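Local coordinates for protein peptidoglycan N-acetylglucosamine deacetylase (Agathobacter rectalis, PDB 5JMU) that probably acts as a zinc-dependent hydrolase that removes acetyl groups from N-acetylglucosamine in peptidoglycan, here represented by its NodB-type catalytic domain, at residues 36-39 against 40-43; 165-168 against 169-173. All blocks are in the same frame, centred on the assembly; numbering follows the deposited sequence.

Contact 1 of 2, residues 36-39 against 40-43; sequences GLLD and VLDK
One face of the Asp42 carboxylate lies against Leu38 O, which stands 3.4 Å from Asp42 CG. A water reaches the same face, well out of the carboxylate plane: it donates to Leu38 O at 2.7 Å and, weakly, to Asp42 OD1. Leu38 O also takes the amide of Asp42, N to O 3.0 Å, so that carbonyl holds two donors. Asp42 OD2 forms a salt bridge with Arg69 NH1, which also bridges to Asp39 OD1; this shared cation probably offsets the like charges one helical turn apart. On the buried side, Leu37 CG is anti to the backbone N (chi1 172°), which carries CD1 along the helix to within 4.1 Å of Leu41 CG. Leu41 CD1 approaches Leu38 CD2 more loosely, at 4.4 Å. With an alanine in place of Leu41, Leu37 CD1 would probably lose its contact with this turn of the helix and a gap would open toward Phe50 and Ile200. Lys43 stretches out to a salt bridge with Glu197. Helix 34-43 is the crossover of a beta-alpha-beta unit between parallel strands 21-27 and 49-53, its leucines resting on Phe50 of the latter strand, with Val196 and Ile200 of helix 196-205 and Glu65 and Glu66 of helix 61-68 beside them.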
ATOM      1  N   GLY A  36     -16.236   1.342  -6.222  1.00 17.06           N
ATOM      2  CA  GLY A  36     -16.414   2.725  -6.620  1.00 17.16           C
ATOM      3  C   GLY A  36     -15.070   3.397  -6.910  1.00 17.59           C
ATOM      4  O   GLY A  36     -14.950   4.192  -7.837  1.00 17.12           O
ATOM      5  N   LEU A  37     -14.059   3.075  -6.095  1.00 14.39           N
ATOM      6  CA  LEU A  37     -12.697   3.571  -6.296  1.00 12.75           C
ATOM      7  C   LEU A  37     -12.161   3.053  -7.640  1.00 15.75           C
ATOM      8  O   LEU A  37     -11.564   3.809  -8.414  1.00 15.47           O
ATOM      9  CB  LEU A  37     -11.794   3.118  -5.135  1.00 12.61           C
ATOM     10  CG  LEU A  37     -10.297   3.417  -5.336  1.00 12.69           C
ATOM     11  CD1 LEU A  37     -10.016   4.925  -5.626  1.00 14.84           C
ATOM     12  CD2 LEU A  37      -9.524   2.965  -4.093  1.00 13.49           C
ATOM     13  N   LEU A  38     -12.359   1.766  -7.923  1.00 14.42           N
ATOM     14  CA  LEU A  38     -11.895   1.227  -9.218  1.00 14.73           C
ATOM     15  C   LEU A  38     -12.532   1.960 -10.412  1.00 14.88           C
ATOM     16  O   LEU A  38     -11.900   2.157 -11.455  1.00 17.11           O
ATOM     17  CB  LEU A  38     -12.182  -0.273  -9.309  1.00 14.70           C
ATOM     18  CG  LEU A  38     -11.371  -1.088  -8.319  1.00 14.17           C
ATOM     19  CD1 LEU A  38     -11.781  -2.567  -8.530  1.00 17.68           C
ATOM     20  CD2 LEU A  38      -9.874  -0.884  -8.571  1.00 17.16           C
ATOM     21  N   ASP A  39     -13.789   2.362 -10.260  1.00 15.79           N
ATOM     22  CA  ASP A  39     -14.511   3.056 -11.308  1.00 15.21           C
ATOM     23  C   ASP A  39     -13.893   4.438 -11.509  1.00 18.38           C
ATOM     24  O   ASP A  39     -13.742   4.915 -12.638  1.00 17.86           O
ATOM     25  CB  ASP A  39     -15.999   3.183 -10.927  1.00 17.98           C
ATOM     26  CG  ASP A  39     -16.739   1.851 -10.994  1.00 24.66           C
ATOM     27  OD1 ASP A  39     -16.212   0.904 -11.597  1.00 24.88           O
ATOM     28  OD2 ASP A  39     -17.860   1.755 -10.447  1.00 27.88           O
ATOM     29  N   VAL A  40     -13.548   5.104 -10.402  1.00 18.11           N
ATOM     30  CA  VAL A  40     -12.886   6.421 -10.518  1.00 16.74           C
ATOM     31  C   VAL A  40     -11.516   6.302 -11.203  1.00 16.95           C
ATOM     32  O   VAL A  40     -11.178   7.112 -12.083  1.00 16.22           O
ATOM     33  CB  VAL A  40     -12.701   7.087  -9.133  1.00 16.24           C
ATOM     34  CG1 VAL A  40     -11.741   8.304  -9.195  1.00 19.55           C
ATOM     35  CG2 VAL A  40     -14.036   7.515  -8.560  1.00 18.65           C
ATOM     36  N   LEU A  41     -10.738   5.300 -10.796  1.00 14.03           N
ATOM     37  CA  LEU A  41      -9.415   5.113 -11.399  1.00 13.51           C
ATOM     38  C   LEU A  41      -9.561   4.856 -12.900  1.00 17.18           C
ATOM     39  O   LEU A  41      -8.767   5.386 -13.698  1.00 18.45           O
ATOM     40  CB  LEU A  41      -8.654   3.972 -10.700  1.00 13.12           C
ATOM     41  CG  LEU A  41      -8.312   4.253  -9.241  1.00 12.04           C
ATOM     42  CD1 LEU A  41      -7.809   2.972  -8.560  1.00 14.60           C
ATOM     43  CD2 LEU A  41      -7.301   5.438  -9.088  1.00 14.48           C
ATOM     44  N   ASP A  42     -10.564   4.058 -13.278  1.00 15.32           N
ATOM     45  CA  ASP A  42     -10.837   3.811 -14.695  1.00 16.45           C
ATOM     46  C   ASP A  42     -11.252   5.084 -15.433  1.00 19.71           C
ATOM     47  O   ASP A  42     -10.866   5.301 -16.584  1.00 20.97           O
ATOM     48  CB  ASP A  42     -11.934   2.784 -14.857  1.00 18.84           C
ATOM     49  CG  ASP A  42     -11.433   1.369 -14.702  1.00 20.58           C
ATOM     50  OD1 ASP A  42     -10.183   1.155 -14.630  1.00 22.11           O
ATOM     51  OD2 ASP A  42     -12.295   0.462 -14.656  1.00 23.82           O
ATOM     52  N   LYS A  43     -12.048   5.923 -14.773  1.00 17.19           N
ATOM     53  CA  LYS A  43     -12.488   7.161 -15.377  1.00 21.24           C
ATOM     54  C   LYS A  43     -11.301   8.033 -15.817  1.00 18.75           C
ATOM     55  O   LYS A  43     -11.377   8.677 -16.864  1.00 23.31           O
ATOM     56  CB  LYS A  43     -13.388   7.923 -14.404  1.00 23.57           C
ATOM     57  CG  LYS A  43     -13.901   9.251 -14.935  1.00 28.38           C
ATOM     58  CD  LYS A  43     -14.805   9.907 -13.896  1.00 28.14           C
ATOM     59  CE  LYS A  43     -15.306  11.278 -14.362  1.00 32.48           C
ATOM     60  NZ  LYS A  43     -16.167  11.917 -13.313  1.00 38.17           N
TER
HETATM   61  O   HOH W   1      -9.924   0.500 -12.136  1.00 15.93           O

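Contact 2 of 2, residues 165-168 against 169-173; sequences EQVV and QNVIS
Gln169 NE2 donates to Glu165 OE2 at 2.8 Å in an i to i+4 side-chain bridge on helix 164-175, the crossover of a beta-alpha-beta unit between strands 152-153 and 180-186. The bond is straight, with an N-H...O angle of 166°. OE2 lies close to the amide plane of Gln169 and is met nearly along its C-O axis; the carboxylate and amide planes are also turned little against each other. Both chains bend at chi2 to meet: Glu165, whose CG is anti to the backbone N, turns at 49° and Gln169 at -51°. Beneath the bridge Gln169 N bonds to Glu165 O at 3.0 Å, so this pair is tied at backbone and side chain alike. Next along, Asn170 N reaches Gln166 O at 2.8 Å; that oxygen also lies over the face of the Asn170 amide, 3.1 Å from CG, while ND2 is given to Ser154 O. Toward the interior, Val167 CG1 and Val171 CG2 are 4.4 Å apart, with Val183 of strand 180-186 against Val171 and Phe191 against Val167. Gln198 and Trp202 of helix 196-205 pack against Val168 and Ile172 respectively. These last two side chains run side by side, and Val168 CG1 presses on Ile172 CD1 at 3.5 Å, closer than usual carbon contact.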
ATOM      1  N   GLU A 165     -12.356  16.963   1.794  1.00 17.17           N
ATOM      2  CA  GLU A 165     -11.572  18.103   1.345  1.00 16.78           C
ATOM      3  C   GLU A 165     -10.226  18.169   2.047  1.00 16.98           C
ATOM      4  O   GLU A 165      -9.217  18.546   1.424  1.00 17.51           O
ATOM      5  CB  GLU A 165     -12.352  19.399   1.560  1.00 19.72           C
ATOM      6  CG  GLU A 165     -11.669  20.625   0.948  1.00 26.88           C
ATOM      7  CD  GLU A 165     -11.222  20.409  -0.523  1.00 50.57           C
ATOM      8  OE1 GLU A 165     -12.064  20.013  -1.378  1.00 43.74           O
ATOM      9  OE2 GLU A 165     -10.014  20.626  -0.814  1.00 50.23           O
ATOM     10  N   GLN A 166     -10.170  17.797   3.330  1.00 16.50           N
ATOM     11  CA  GLN A 166      -8.895  17.820   4.020  0.62 16.88           C
ATOM     12  C   GLN A 166      -7.940  16.744   3.467  1.00 16.76           C
ATOM     13  O   GLN A 166      -6.714  16.981   3.373  1.00 15.84           O
ATOM     14  CB  GLN A 166      -9.132  17.660   5.520  0.62 16.45           C
ATOM     15  CG  GLN A 166      -9.838  18.860   6.175  0.62 23.94           C
ATOM     16  CD  GLN A 166     -10.154  18.653   7.669  0.62 27.63           C
ATOM     17  OE1 GLN A 166     -10.976  17.811   8.039  0.62 24.64           O
ATOM     18  NE2 GLN A 166      -9.488  19.424   8.527  0.62 34.06           N
ATOM     19  N   VAL A 167      -8.481  15.577   3.078  1.00 13.79           N
ATOM     20  CA  VAL A 167      -7.646  14.535   2.479  1.00 12.86           C
ATOM     21  C   VAL A 167      -7.073  15.065   1.169  1.00 14.28           C
ATOM     22  O   VAL A 167      -5.883  14.903   0.878  1.00 12.38           O
ATOM     23  CB  VAL A 167      -8.431  13.204   2.235  1.00 12.73           C
ATOM     24  CG1 VAL A 167      -7.585  12.202   1.423  1.00 13.06           C
ATOM     25  CG2 VAL A 167      -8.888  12.554   3.548  1.00 13.71           C
ATOM     26  N   VAL A 168      -7.923  15.711   0.369  1.00 15.86           N
ATOM     27  CA  VAL A 168      -7.445  16.266  -0.893  1.00 13.21           C
ATOM     28  C   VAL A 168      -6.255  17.213  -0.635  1.00 15.19           C
ATOM     29  O   VAL A 168      -5.197  17.100  -1.273  1.00 13.78           O
ATOM     30  CB  VAL A 168      -8.582  16.997  -1.659  1.00 14.10           C
ATOM     31  CG1 VAL A 168      -7.993  17.694  -2.902  1.00 18.27           C
ATOM     32  CG2 VAL A 168      -9.666  15.968  -2.074  1.00 17.63           C
ATOM     33  N   GLN A 169      -6.426  18.146   0.288  1.00 15.17           N
ATOM     34  CA  GLN A 169      -5.398  19.144   0.559  1.00 15.27           C
ATOM     35  C   GLN A 169      -4.141  18.494   1.139  1.00 14.94           C
ATOM     36  O   GLN A 169      -3.038  18.900   0.818  1.00 14.59           O
ATOM     37  CB  GLN A 169      -5.910  20.214   1.523  1.00 16.03           C
ATOM     38  CG  GLN A 169      -6.990  21.076   0.886  1.00 22.84           C
ATOM     39  CD  GLN A 169      -6.544  21.626  -0.456  1.00 31.83           C
ATOM     40  OE1 GLN A 169      -5.432  22.153  -0.582  1.00 34.18           O
ATOM     41  NE2 GLN A 169      -7.401  21.495  -1.473  1.00 35.69           N
ATOM     42  N   ASN A 170      -4.308  17.456   1.957  1.00 13.86           N
ATOM     43  CA  ASN A 170      -3.143  16.800   2.556  1.00 13.66           C
ATOM     44  C   ASN A 170      -2.298  16.112   1.501  1.00 13.94           C
ATOM     45  O   ASN A 170      -1.066  16.204   1.510  1.00 13.85           O
ATOM     46  CB  ASN A 170      -3.566  15.751   3.585  1.00 12.40           C
ATOM     47  CG  ASN A 170      -4.060  16.366   4.881  1.00 18.27           C
ATOM     48  OD1 ASN A 170      -3.752  17.521   5.179  1.00 22.13           O
ATOM     49  ND2 ASN A 170      -4.815  15.601   5.658  1.00 15.65           N
ATOM     50  N   VAL A 171      -2.960  15.433   0.562  1.00 12.25           N
ATOM     51  CA  VAL A 171      -2.209  14.693  -0.451  1.00 11.04           C
ATOM     52  C   VAL A 171      -1.542  15.673  -1.434  1.00 13.54           C
ATOM     53  O   VAL A 171      -0.350  15.544  -1.760  1.00 12.85           O
ATOM     54  CB  VAL A 171      -3.105  13.712  -1.188  1.00 12.56           C
ATOM     55  CG1 VAL A 171      -2.368  13.054  -2.397  1.00 14.31           C
ATOM     56  CG2 VAL A 171      -3.555  12.638  -0.209  1.00 12.13           C
ATOM     57  N   ILE A 172      -2.276  16.692  -1.860  1.00 12.24           N
ATOM     58  CA  ILE A 172      -1.723  17.649  -2.823  1.00 12.97           C
ATOM     59  C   ILE A 172      -0.551  18.410  -2.215  1.00 15.45           C
ATOM     60  O   ILE A 172       0.494  18.620  -2.844  1.00 17.70           O
ATOM     61  CB  ILE A 172      -2.834  18.610  -3.290  1.00 18.60           C
ATOM     62  CG1 ILE A 172      -3.800  17.868  -4.233  1.00 18.79           C
ATOM     63  CG2 ILE A 172      -2.228  19.901  -3.903  1.00 25.12           C
ATOM     64  CD1 ILE A 172      -5.088  18.733  -4.553  1.00 23.35           C
ATOM     65  N   SER A 173      -0.687  18.828  -0.965  1.00 16.81           N
ATOM     66  CA  SER A 173       0.453  19.508  -0.355  0.75 15.22           C
ATOM     67  C   SER A 173       1.623  18.542  -0.086  1.00 15.82           C
ATOM     68  O   SER A 173       2.787  18.919  -0.319  1.00 17.60           O
ATOM     69  CB  SER A 173       0.025  20.226   0.928  0.75 22.39           C
ATOM     70  OG  SER A 173      -0.473  19.318   1.867  0.75 19.94           O
TER

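Overall arrangement
Contacts 1 and 2 each join successive turns of a crossover helix in the NodB-type domain, their centres about 19 Å apart and their nearest atoms about 10 Å apart, so they do not touch. Helix 196-205 is their common neighbour: Val196, Glu197 and Ile200 meet contact 1, while Gln198, Ile199 and Trp202 meet contact 2. The two crossovers also join through the parallel sheet, where strand 21-27 pairs with strand 180-186. Zinc ligand Asp28 directly follows strand 21-27, ahead of the helix of contact 1; the side chains of Leu37 and Asp28 are about 11 Å apart. His76 and His80 are the other protein ligands of the zinc. Contact 2 lies away from this site.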